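Local coordinates for variant surface glycoprotein MITat 1.13 (Trypanosoma brucei, PDB 6Z8H) that probably forms the dense protein coat of the parasite surface and lets it escape host immunity through switching among antigenically distinct variants, at residues T71-A76 / I344-I349; K68-A72 / T361-L365. All coordinates share one frame; numbering follows the deposited sequence.

Contact 1: T71-A76 / I344-I349; sequences TAALAA and IGSTRI
Over one face of the peptide joining Ala75 to Ala76 sits the methyl of Thr347, its CG2 standing almost straight above Ala76 N at 3.9 Å. That N-H is already spent on Ala72 O, a backbone bond of the final helical turn, so the methyl merely lids a satisfied amide and also meets Ala75 CB at 3.8 Å. A second flat group, the peptide after Arg348, is met at its oxygen: Ala75 CB lies 3.7 Å beyond Arg348 O, tilted from the peptide plane. Thr347 divides its two branches. Its chi1 of -58° puts OG1 beside the backbone N, which leaves CG2 anti to N and facing helix 34-75. OG1 rests 4.0 Å from Ala72 CB, within bonding distance of both Ile344 O and Asp343 O. Ile349 CG2 spans two residues one turn apart on the helix, 3.7 Å from Ala75 CB and 4.0 Å from Thr71 CG2, whose side chain it crosses at about a right angle. Ile344 closes the other flank, CG2 against Ala72 CB at 3.8 Å. Small alanines let the chain come this near. The contact thus seats the turn from helix 336-345 into strand 348-351 against the C-terminal end of helix 34-75. Ile84 of helix 78-129 packs on Ala72, whereas Trp371, Ile375 and Leu378 of helix 368-383 cover Thr71 and Ala75. Leu379 of the second subunit reaches the neighbouring Ala73, placing the contact beside the dimer interface.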
ATOM      1  N   THR A  71     -32.640  -9.998   3.472  1.00 20.85           N
ATOM      2  CA  THR A  71     -33.086 -11.103   4.306  1.00 22.46           C
ATOM      3  C   THR A  71     -34.337 -10.727   5.081  1.00 23.16           C
ATOM      4  O   THR A  71     -35.314 -11.476   5.111  1.00 23.45           O
ATOM      5  CB  THR A  71     -31.964 -11.508   5.261  1.00 22.77           C
ATOM      6  OG1 THR A  71     -30.751 -11.799   4.531  1.00 23.34           O
ATOM      7  CG2 THR A  71     -32.353 -12.703   6.099  1.00 23.92           C
ATOM      8  N   ALA A  72     -34.343  -9.549   5.690  1.00 23.05           N
ATOM      9  CA  ALA A  72     -35.517  -9.109   6.434  1.00 23.37           C
ATOM     10  C   ALA A  72     -36.719  -8.901   5.522  1.00 23.55           C
ATOM     11  O   ALA A  72     -37.850  -9.199   5.908  1.00 25.00           O
ATOM     12  CB  ALA A  72     -35.167  -7.817   7.187  1.00 23.53           C
ATOM     13  N   ALA A  73     -36.505  -8.316   4.339  1.00 21.92           N
ATOM     14  CA  ALA A  73     -37.603  -8.099   3.420  1.00 23.46           C
ATOM     15  C   ALA A  73     -38.267  -9.406   3.055  1.00 24.49           C
ATOM     16  O   ALA A  73     -39.478  -9.437   2.859  1.00 25.33           O
ATOM     17  CB  ALA A  73     -37.096  -7.413   2.162  1.00 24.05           C
ATOM     18  N   LEU A  74     -37.530 -10.502   2.995  1.00 24.15           N
ATOM     19  CA  LEU A  74     -38.137 -11.787   2.645  1.00 25.45           C
ATOM     20  C   LEU A  74     -38.862 -12.399   3.830  1.00 26.65           C
ATOM     21  O   LEU A  74     -39.943 -12.979   3.663  1.00 29.05           O
ATOM     22  CB  LEU A  74     -37.035 -12.752   2.213  1.00 27.20           C
ATOM     23  CG  LEU A  74     -37.331 -13.720   1.092  1.00 32.42           C
ATOM     24  CD1 LEU A  74     -37.331 -12.897  -0.212  1.00 34.31           C
ATOM     25  CD2 LEU A  74     -36.303 -14.822   1.066  1.00 32.53           C
ATOM     26  N   ALA A  75     -38.294 -12.253   5.025  1.00 26.13           N
ATOM     27  CA  ALA A  75     -38.802 -12.943   6.204  1.00 27.55           C
ATOM     28  C   ALA A  75     -39.888 -12.196   6.966  1.00 27.14           C
ATOM     29  O   ALA A  75     -40.687 -12.844   7.639  1.00 28.84           O
ATOM     30  CB  ALA A  75     -37.651 -13.202   7.175  1.00 27.57           C
ATOM     31  N   ALA A  76     -39.898 -10.864   6.951  1.00 26.91           N
ATOM     32  CA  ALA A  76     -40.783 -10.108   7.831  1.00 26.67           C
ATOM     33  C   ALA A  76     -42.248 -10.197   7.404  1.00 26.92           C
ATOM     34  O   ALA A  76     -42.581 -10.550   6.267  1.00 28.38           O
ATOM     35  CB  ALA A  76     -40.360  -8.642   7.847  1.00 28.39           C
ATOM     36  N   ILE A 344     -35.605  -4.284  11.974  1.00 27.82           N
ATOM     37  CA  ILE A 344     -35.000  -5.122  10.938  1.00 28.09           C
ATOM     38  C   ILE A 344     -34.152  -6.217  11.574  1.00 28.11           C
ATOM     39  O   ILE A 344     -34.252  -7.396  11.214  1.00 28.63           O
ATOM     40  CB  ILE A 344     -34.174  -4.265   9.960  1.00 28.94           C
ATOM     41  CG1 ILE A 344     -35.095  -3.429   9.070  1.00 29.99           C
ATOM     42  CG2 ILE A 344     -33.263  -5.137   9.096  1.00 29.84           C
ATOM     43  CD1 ILE A 344     -34.358  -2.364   8.271  1.00 30.60           C
ATOM     44  N   GLY A 345     -33.318  -5.841  12.541  1.00 29.35           N
ATOM     45  CA  GLY A 345     -32.444  -6.791  13.203  1.00 30.04           C
ATOM     46  C   GLY A 345     -33.152  -7.819  14.063  1.00 30.23           C
ATOM     47  O   GLY A 345     -32.593  -8.891  14.309  1.00 31.41           O
ATOM     48  N   SER A 346     -34.355  -7.518  14.529  1.00 30.97           N
ATOM     49  CA  SER A 346     -35.133  -8.438  15.348  1.00 31.52           C
ATOM     50  C   SER A 346     -35.992  -9.379  14.511  1.00 30.48           C
ATOM     51  O   SER A 346     -36.706 -10.222  15.063  1.00 30.52           O
ATOM     52  CB  SER A 346     -36.042  -7.652  16.298  1.00 33.82           C
ATOM     53  OG  SER A 346     -37.085  -7.024  15.584  1.00 36.07           O
ATOM     54  N   THR A 347     -35.978  -9.231  13.194  1.00 28.87           N
ATOM     55  CA  THR A 347     -36.747 -10.124  12.341  1.00 28.62           C
ATOM     56  C   THR A 347     -36.270 -11.564  12.523  1.00 28.84           C
ATOM     57  O   THR A 347     -35.077 -11.847  12.438  1.00 28.06           O
ATOM     58  CB  THR A 347     -36.573  -9.706  10.884  1.00 29.47           C
ATOM     59  OG1 THR A 347     -36.991  -8.349  10.710  1.00 32.77           O
ATOM     60  CG2 THR A 347     -37.415 -10.576   9.979  1.00 28.80           C
ATOM     61  N   ARG A 348     -37.207 -12.471  12.788  1.00 30.30           N
ATOM     62  CA  ARG A 348     -36.885 -13.877  12.995  1.00 30.99           C
ATOM     63  C   ARG A 348     -36.772 -14.588  11.650  1.00 29.93           C
ATOM     64  O   ARG A 348     -37.553 -14.337  10.725  1.00 29.71           O
ATOM     65  CB  ARG A 348     -37.946 -14.537  13.883  1.00 33.60           C
ATOM     66  CG  ARG A 348     -38.046 -13.900  15.265  1.00 36.67           C
ATOM     67  CD  ARG A 348     -38.915 -14.713  16.221  1.00 39.83           C
ATOM     68  NE  ARG A 348     -38.291 -15.992  16.560  1.00 42.55           N
ATOM     69  CZ  ARG A 348     -37.338 -16.149  17.478  1.00 44.39           C
ATOM     70  NH1 ARG A 348     -36.888 -15.109  18.174  1.00 45.56           N
ATOM     71  NH2 ARG A 348     -36.827 -17.352  17.704  1.00 44.59           N
ATOM     72  N   ILE A 349     -35.764 -15.445  11.542  1.00 27.69           N
ATOM     73  CA  ILE A 349     -35.413 -16.133  10.299  1.00 27.53           C
ATOM     74  C   ILE A 349     -35.060 -17.571  10.627  1.00 26.42           C
ATOM     75  O   ILE A 349     -34.750 -17.898  11.779  1.00 27.97           O
ATOM     76  CB  ILE A 349     -34.227 -15.465   9.580  1.00 26.59           C
ATOM     77  CG1 ILE A 349     -33.008 -15.374  10.502  1.00 26.25           C
ATOM     78  CG2 ILE A 349     -34.629 -14.067   9.094  1.00 27.54           C
ATOM     79  CD1 ILE A 349     -31.728 -14.951   9.786  1.00 25.93           C
TER

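Contact 2: K68-A72 / T361-L365; sequences KLVTA and TIDKL
Ile362 lays its forked side chain over one turn of helix 34-75, and its two ends do different work. The CD1 tip meets Ala72 CB at 3.6 Å and lies 3.9 Å from Lys68 O, the carbonyl that accepts the helical bond from Ala72 N; Thr71 CG2 passes the same tip at 4.1 Å, the two side chains running antiparallel past one another. A chi1 of -75° sets CG1 anti to the carbonyl carbon and leaves the CG2 branch anti to the backbone N, where it touches the aliphatic part of Lys68 instead, its CG and CD both 3.9 Å away. Lys68 runs slantwise over Ile362, and a bend at chi3 (-126°) carries its ammonium on toward Asp363. There NZ and OD1 stand 3.6 Å apart, a long salt bridge, with Glu64 a further weak and distant partner of the ammonium. The polypeptide carrying Ile362 and Asp363 is a tight turn after strand 358-361: Thr361 OG1 accepts from Lys364 N at 3.0 Å, an ST motif at its start. Helix 368-383 follows, and its Trp371 packs on Lys68 while giving Ile362 O a weak hydrogen bond from NE1. Chemically, then, an apolar methyl core is bordered by opposite charges. Asp363 OD1 is buried here without a hydrogen-bonding partner, so the nearby ammonium may offset its charge at a distance, but the grip between helix and turn rests mainly on the close fit of Ile362 to Ala72 and to the methylenes of Lys68.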
ATOM      1  N   LYS A  68     -28.748  -7.537   5.192  1.00 24.34           N
ATOM      2  CA  LYS A  68     -29.709  -7.473   6.322  1.00 26.98           C
ATOM      3  C   LYS A  68     -31.084  -7.063   5.780  1.00 24.52           C
ATOM      4  O   LYS A  68     -32.091  -7.620   6.258  1.00 23.62           O
ATOM      5  CB  LYS A  68     -29.217  -6.485   7.386  1.00 27.15           C
ATOM      6  CG  LYS A  68     -28.344  -7.092   8.477  1.00 28.81           C
ATOM      7  CD  LYS A  68     -28.441  -6.373   9.805  1.00 31.49           C
ATOM      8  CE  LYS A  68     -27.094  -5.943  10.345  1.00 36.24           C
ATOM      9  NZ  LYS A  68     -27.229  -5.162  11.597  1.00 36.23           N
ATOM     10  N   LEU A  69     -31.120  -6.131   4.819  1.00 22.34           N
ATOM     11  CA  LEU A  69     -32.366  -5.631   4.234  1.00 21.89           C
ATOM     12  C   LEU A  69     -33.017  -6.708   3.374  1.00 22.25           C
ATOM     13  O   LEU A  69     -34.229  -6.913   3.437  1.00 23.69           O
ATOM     14  CB  LEU A  69     -32.122  -4.382   3.389  1.00 22.66           C
ATOM     15  CG  LEU A  69     -31.822  -3.072   4.122  1.00 24.06           C
ATOM     16  CD1 LEU A  69     -31.444  -1.999   3.132  1.00 24.32           C
ATOM     17  CD2 LEU A  69     -33.064  -2.675   4.900  1.00 25.05           C
ATOM     18  N   VAL A  70     -32.238  -7.383   2.522  1.00 21.99           N
ATOM     19  CA  VAL A  70     -32.829  -8.404   1.656  1.00 22.05           C
ATOM     20  C   VAL A  70     -33.412  -9.527   2.495  1.00 21.74           C
ATOM     21  O   VAL A  70     -34.542  -9.990   2.262  1.00 22.33           O
ATOM     22  CB  VAL A  70     -31.800  -8.918   0.636  1.00 23.06           C
ATOM     23  CG1 VAL A  70     -32.357 -10.100  -0.135  1.00 24.06           C
ATOM     24  CG2 VAL A  70     -31.385  -7.814  -0.296  1.00 24.36           C
ATOM     25  N   THR A  71     -32.640  -9.998   3.472  1.00 20.85           N
ATOM     26  CA  THR A  71     -33.086 -11.103   4.306  1.00 22.46           C
ATOM     27  C   THR A  71     -34.337 -10.727   5.081  1.00 23.16           C
ATOM     28  O   THR A  71     -35.314 -11.476   5.111  1.00 23.45           O
ATOM     29  CB  THR A  71     -31.964 -11.508   5.261  1.00 22.77           C
ATOM     30  OG1 THR A  71     -30.751 -11.799   4.531  1.00 23.34           O
ATOM     31  CG2 THR A  71     -32.353 -12.703   6.099  1.00 23.92           C
ATOM     32  N   ALA A  72     -34.343  -9.549   5.690  1.00 23.05           N
ATOM     33  CA  ALA A  72     -35.517  -9.109   6.434  1.00 23.37           C
ATOM     34  C   ALA A  72     -36.719  -8.901   5.522  1.00 23.55           C
ATOM     35  O   ALA A  72     -37.850  -9.199   5.908  1.00 25.00           O
ATOM     36  CB  ALA A  72     -35.167  -7.817   7.187  1.00 23.53           C
ATOM     37  N   THR A 361     -33.190 -14.382  15.495  1.00 33.33           N
ATOM     38  CA  THR A 361     -33.248 -13.081  14.852  1.00 32.48           C
ATOM     39  C   THR A 361     -32.041 -12.880  13.948  1.00 29.97           C
ATOM     40  O   THR A 361     -30.999 -13.515  14.113  1.00 29.47           O
ATOM     41  CB  THR A 361     -33.287 -11.960  15.887  1.00 34.17           C
ATOM     42  OG1 THR A 361     -31.987 -11.819  16.480  1.00 34.74           O
ATOM     43  CG2 THR A 361     -34.320 -12.256  16.962  1.00 35.12           C
ATOM     44  N   ILE A 362     -32.204 -11.975  12.980  1.00 28.60           N
ATOM     45  CA  ILE A 362     -31.105 -11.565  12.110  1.00 28.16           C
ATOM     46  C   ILE A 362     -29.910 -11.122  12.940  1.00 28.98           C
ATOM     47  O   ILE A 362     -28.761 -11.472  12.641  1.00 28.84           O
ATOM     48  CB  ILE A 362     -31.582 -10.453  11.152  1.00 27.67           C
ATOM     49  CG1 ILE A 362     -32.462 -11.062  10.043  1.00 28.59           C
ATOM     50  CG2 ILE A 362     -30.399  -9.684  10.585  1.00 29.09           C
ATOM     51  CD1 ILE A 362     -33.042 -10.038   9.106  1.00 28.87           C
ATOM     52  N   ASP A 363     -30.159 -10.337  13.990  1.00 31.21           N
ATOM     53  CA  ASP A 363     -29.050  -9.803  14.773  1.00 33.07           C
ATOM     54  C   ASP A 363     -28.336 -10.882  15.580  1.00 33.66           C
ATOM     55  O   ASP A 363     -27.140 -10.747  15.850  1.00 35.16           O
ATOM     56  CB  ASP A 363     -29.543  -8.678  15.679  1.00 35.63           C
ATOM     57  CG  ASP A 363     -29.599  -7.336  14.961  1.00 37.77           C
ATOM     58  OD1 ASP A 363     -29.183  -7.265  13.780  1.00 37.73           O
ATOM     59  OD2 ASP A 363     -30.054  -6.355  15.572  1.00 38.47           O
ATOM     60  N   LYS A 364     -29.023 -11.965  15.953  1.00 33.83           N
ATOM     61  CA  LYS A 364     -28.340 -13.063  16.633  1.00 35.74           C
ATOM     62  C   LYS A 364     -27.589 -13.943  15.636  1.00 34.41           C
ATOM     63  O   LYS A 364     -26.453 -14.360  15.894  1.00 36.80           O
ATOM     64  CB  LYS A 364     -29.342 -13.875  17.458  1.00 38.21           C
ATOM     65  CG  LYS A 364     -29.899 -13.118  18.660  1.00 41.48           C
ATOM     66  CD  LYS A 364     -29.389 -13.686  19.980  1.00 44.11           C
ATOM     67  CE  LYS A 364     -29.405 -12.644  21.090  1.00 45.37           C
ATOM     68  NZ  LYS A 364     -28.120 -12.649  21.853  1.00 46.22           N
ATOM     69  N   LEU A 365     -28.192 -14.199  14.480  1.00 32.50           N
ATOM     70  CA  LEU A 365     -27.558 -14.948  13.392  1.00 31.83           C
ATOM     71  C   LEU A 365     -26.817 -13.973  12.478  1.00 32.90           C
ATOM     72  O   LEU A 365     -27.073 -13.855  11.280  1.00 34.60           O
ATOM     73  CB  LEU A 365     -28.622 -15.726  12.626  1.00 31.16           C
ATOM     74  CG  LEU A 365     -29.495 -16.621  13.493  1.00 30.94           C
ATOM     75  CD1 LEU A 365     -30.608 -17.261  12.684  1.00 31.06           C
ATOM     76  CD2 LEU A 365     -28.667 -17.665  14.208  1.00 32.74           C
TER

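Overall arrangement
Contacts 1 and 2 have centres about 5 Å apart and share Thr71 and Ala72, both in the last turns of helix 34-75. That helix pairs with 78-129 in the long helical hairpin of A-type variant surface glycoproteins. Residues 344-349 and 361-365 return to it more than 260 residues later, after the five-stranded sheet has been built at the far end of the molecule. They are tied to each other by the two-stranded sheet of 348-351 and 358-361 and, just beyond it, by probable hydrogen bonds such as Gly345 O to Asp363 N at 2.8 Å. Together the contacts join the late part of the chain to the hairpin end before helix 368-383 leads on.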